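Local coordinates for IPT/TIG domain-containing protein BACOVA_02650 (Bacteroides ovatus, PDB 5E7G), which binds xyloglucan at the surface of the bacterial cell, probably ahead of import of the polysaccharide into the periplasm for degradation, at residues A[133-138]-A[149-154]. Sequence-based numbering, arbitrary orientation.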
ATOM      1  N   VAL A 133      -2.026 -16.789  25.099  1.00 59.47           N
ATOM      2  CA  VAL A 133      -2.300 -15.855  24.012  1.00 59.10           C
ATOM      3  C   VAL A 133      -3.547 -15.047  24.352  1.00 64.89           C
ATOM      4  O   VAL A 133      -4.575 -15.617  24.713  1.00 58.54           O
ATOM      5  CB  VAL A 133      -2.509 -16.570  22.667  1.00 61.61           C
ATOM      6  CG1 VAL A 133      -2.605 -15.550  21.542  1.00 56.43           C
ATOM      7  CG2 VAL A 133      -1.376 -17.549  22.398  1.00 59.83           C
ATOM      8  N   TYR A 134      -3.452 -13.723  24.240  1.00 65.24           N
ATOM      9  CA  TYR A 134      -4.567 -12.857  24.607  1.00 58.58           C
ATOM     10  C   TYR A 134      -4.669 -11.595  23.754  1.00 60.38           C
ATOM     11  O   TYR A 134      -3.687 -11.134  23.164  1.00 58.48           O
ATOM     12  CB  TYR A 134      -4.462 -12.470  26.089  1.00 65.43           C
ATOM     13  CG  TYR A 134      -3.283 -11.588  26.463  1.00 56.07           C
ATOM     14  CD1 TYR A 134      -3.346 -10.210  26.315  1.00 55.29           C
ATOM     15  CD2 TYR A 134      -2.124 -12.131  27.004  1.00 55.26           C
ATOM     16  CE1 TYR A 134      -2.283  -9.402  26.670  1.00 57.34           C
ATOM     17  CE2 TYR A 134      -1.058 -11.328  27.363  1.00 60.86           C
ATOM     18  CZ  TYR A 134      -1.142  -9.966  27.195  1.00 59.50           C
ATOM     19  OH  TYR A 134      -0.081  -9.163  27.551  1.00 59.95           O
ATOM     20  N   LEU A 135      -5.888 -11.063  23.690  1.00 61.44           N
ATOM     21  CA  LEU A 135      -6.163  -9.775  23.073  1.00 55.90           C
ATOM     22  C   LEU A 135      -6.296  -8.732  24.169  1.00 58.91           C
ATOM     23  O   LEU A 135      -6.779  -9.039  25.258  1.00 71.95           O
ATOM     24  CB  LEU A 135      -7.443  -9.829  22.241  1.00 56.25           C
ATOM     25  CG  LEU A 135      -7.504 -10.907  21.165  1.00 53.26           C
ATOM     26  CD1 LEU A 135      -8.901 -10.982  20.579  1.00 51.40           C
ATOM     27  CD2 LEU A 135      -6.472 -10.618  20.084  1.00 59.44           C
ATOM     28  N   SER A 136      -5.872  -7.504  23.892  1.00 52.19           N
ATOM     29  CA  SER A 136      -5.964  -6.432  24.877  1.00 59.02           C
ATOM     30  C   SER A 136      -6.098  -5.068  24.211  1.00 70.17           C
ATOM     31  O   SER A 136      -5.568  -4.834  23.126  1.00 66.80           O
ATOM     32  CB  SER A 136      -4.740  -6.444  25.793  1.00 71.85           C
ATOM     33  OG  SER A 136      -4.848  -5.455  26.804  1.00 79.80           O
ATOM     34  N   THR A 137      -6.804  -4.168  24.886  1.00 79.63           N
ATOM     35  CA  THR A 137      -7.037  -2.821  24.374  1.00 72.53           C
ATOM     36  C   THR A 137      -5.772  -1.978  24.449  1.00 71.75           C
ATOM     37  O   THR A 137      -5.632  -0.984  23.733  1.00 78.79           O
ATOM     38  CB  THR A 137      -8.153  -2.114  25.159  1.00 71.88           C
ATOM     39  OG1 THR A 137      -7.745  -1.948  26.523  1.00 83.26           O
ATOM     40  CG2 THR A 137      -9.440  -2.924  25.108  1.00 66.78           C
ATOM     41  N   GLU A 138      -4.857  -2.382  25.323  1.00 72.79           N
ATOM     42  CA  GLU A 138      -3.595  -1.678  25.515  1.00 73.14           C
ATOM     43  C   GLU A 138      -2.442  -2.678  25.621  1.00 73.64           C
ATOM     44  O   GLU A 138      -2.662  -3.879  25.793  1.00 70.67           O
ATOM     45  CB  GLU A 138      -3.671  -0.792  26.758  1.00 76.71           C
ATOM     46  CG  GLU A 138      -4.207  -1.497  27.998  1.00 85.17           C
ATOM     47  CD  GLU A 138      -4.638  -0.528  29.087  1.00100.05           C
ATOM     48  OE1 GLU A 138      -5.369   0.438  28.768  1.00100.68           O
ATOM     49  OE2 GLU A 138      -4.248  -0.732  30.259  1.00 97.44           O
ATOM     50  N   ASP A 149      -7.056  -5.527  31.746  1.00 82.35           N
ATOM     51  CA  ASP A 149      -8.136  -6.257  31.084  1.00 77.38           C
ATOM     52  C   ASP A 149      -7.635  -6.941  29.820  1.00 76.92           C
ATOM     53  O   ASP A 149      -7.009  -6.303  28.971  1.00 76.93           O
ATOM     54  CB  ASP A 149      -9.291  -5.315  30.742  1.00 82.84           C
ATOM     55  CG  ASP A 149     -10.024  -4.818  31.975  1.00 90.17           C
ATOM     56  OD1 ASP A 149      -9.819  -3.646  32.353  1.00 84.72           O
ATOM     57  OD2 ASP A 149     -10.801  -5.602  32.565  1.00 87.49           O
ATOM     58  N   VAL A 150      -7.906  -8.236  29.701  1.00 69.98           N
ATOM     59  CA  VAL A 150      -7.487  -8.997  28.532  1.00 65.99           C
ATOM     60  C   VAL A 150      -8.530 -10.035  28.167  1.00 61.63           C
ATOM     61  O   VAL A 150      -9.409 -10.356  28.961  1.00 70.29           O
ATOM     62  CB  VAL A 150      -6.124  -9.708  28.754  1.00 68.46           C
ATOM     63  CG1 VAL A 150      -5.050  -8.700  29.138  1.00 64.93           C
ATOM     64  CG2 VAL A 150      -6.236 -10.806  29.814  1.00 70.97           C
ATOM     65  N   GLN A 151      -8.399 -10.559  26.953  1.00 65.72           N
ATOM     66  CA  GLN A 151      -9.355 -11.492  26.381  1.00 59.64           C
ATOM     67  C   GLN A 151      -8.624 -12.784  26.019  1.00 72.08           C
ATOM     68  O   GLN A 151      -8.110 -12.931  24.910  1.00 77.13           O
ATOM     69  CB  GLN A 151     -10.014 -10.860  25.153  1.00 65.52           C
ATOM     70  CG  GLN A 151     -11.441 -11.264  24.898  1.00 74.67           C
ATOM     71  CD  GLN A 151     -12.092 -10.376  23.853  1.00 81.46           C
ATOM     72  OE1 GLN A 151     -12.441 -10.836  22.767  1.00 82.50           O
ATOM     73  NE2 GLN A 151     -12.245  -9.092  24.174  1.00 76.34           N
ATOM     74  N   GLU A 152      -8.559 -13.708  26.971  1.00 71.43           N
ATOM     75  CA  GLU A 152      -7.776 -14.926  26.803  1.00 61.53           C
ATOM     76  C   GLU A 152      -8.215 -15.716  25.577  1.00 68.60           C
ATOM     77  O   GLU A 152      -9.409 -15.916  25.352  1.00 75.36           O
ATOM     78  CB  GLU A 152      -7.890 -15.810  28.045  1.00 63.63           C
ATOM     79  CG  GLU A 152      -6.678 -16.695  28.291  1.00 71.12           C
ATOM     80  CD  GLU A 152      -5.489 -15.933  28.863  1.00 76.87           C
ATOM     81  OE1 GLU A 152      -5.652 -14.757  29.253  1.00 77.44           O
ATOM     82  OE2 GLU A 152      -4.384 -16.513  28.924  1.00 82.60           O
ATOM     83  N   ILE A 153      -7.240 -16.149  24.783  1.00 66.11           N
ATOM     84  CA  ILE A 153      -7.488 -17.056  23.669  1.00 62.51           C
ATOM     85  C   ILE A 153      -7.115 -18.457  24.133  1.00 58.37           C
ATOM     86  O   ILE A 153      -5.937 -18.772  24.295  1.00 63.11           O
ATOM     87  CB  ILE A 153      -6.689 -16.652  22.410  1.00 62.46           C
ATOM     88  CG1 ILE A 153      -7.115 -15.253  21.953  1.00 63.89           C
ATOM     89  CG2 ILE A 153      -6.903 -17.664  21.281  1.00 60.48           C
ATOM     90  CD1 ILE A 153      -6.263 -14.658  20.847  1.00 59.79           C
ATOM     91  N   THR A 154      -8.133 -19.284  24.358  1.00 67.59           N
ATOM     92  CA  THR A 154      -7.961 -20.601  24.971  1.00 66.26           C
ATOM     93  C   THR A 154      -7.586 -21.672  23.954  1.00 64.18           C
ATOM     94  O   THR A 154      -6.823 -22.592  24.258  1.00 64.88           O
ATOM     95  CB  THR A 154      -9.252 -21.064  25.684  1.00 66.48           C
ATOM     96  OG1 THR A 154     -10.214 -21.483  24.706  1.00 62.41           O
ATOM     97  CG2 THR A 154      -9.837 -19.945  26.538  1.00 61.31           C
TER
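The Tyr134 ring meets Val150 obliquely, CD1 lying 3.6 Å from Val150 CG1, while CB of Ser136, two residues along its own strand, sits in plane at the ring's edge. CG of Tyr134 lies between the backbone N and the carbonyl carbon (chi1 67°), which places the ring alongside Ser136 and against Val150. This is an antiparallel strand pair at the margin of a four-stranded sheet in the second IPT/TIG domain, an immunoglobulin-like fold: 151-152 is an edge strand, and 130-136 separates it from 178-183. Val180 and Glu182 of that inner strand, with Pro140 from a loop, also touch the tyrosine. With an alanine here, Val150 would probably lose its aromatic neighbour, and a gap would be likely to open between Val150 and strand 178-183.

Tyr134 and Glu152 form a non-hydrogen-bonded pair on the same side of the sheet. The bent Glu152 side chain brings OE1 near Tyr134 CB, and that same oxygen makes a salt bridge with Arg146. Leu135 and Gln151, the adjoining hydrogen-bonded pair, point to the other side, where their CB atoms are 4.0 Å apart. Gln151 N reaches Leu135 O at 2.8 Å in the carbonyl plane; the return bond from Leu135 N to Gln151 O is longer, 3.1 Å, and its donor stands above the plane of the Gln151 carbonyl. Beyond the pair, Ile153 N bonds to Val133 O at 2.7 Å. Ile153 then turns its side chain toward strand 130-136: with CG1 anti to the carbonyl carbon (chi1 -61°), its CD1 packs at 3.8 Å from Val133 CG1 and 4.0 Å from Leu135 CG.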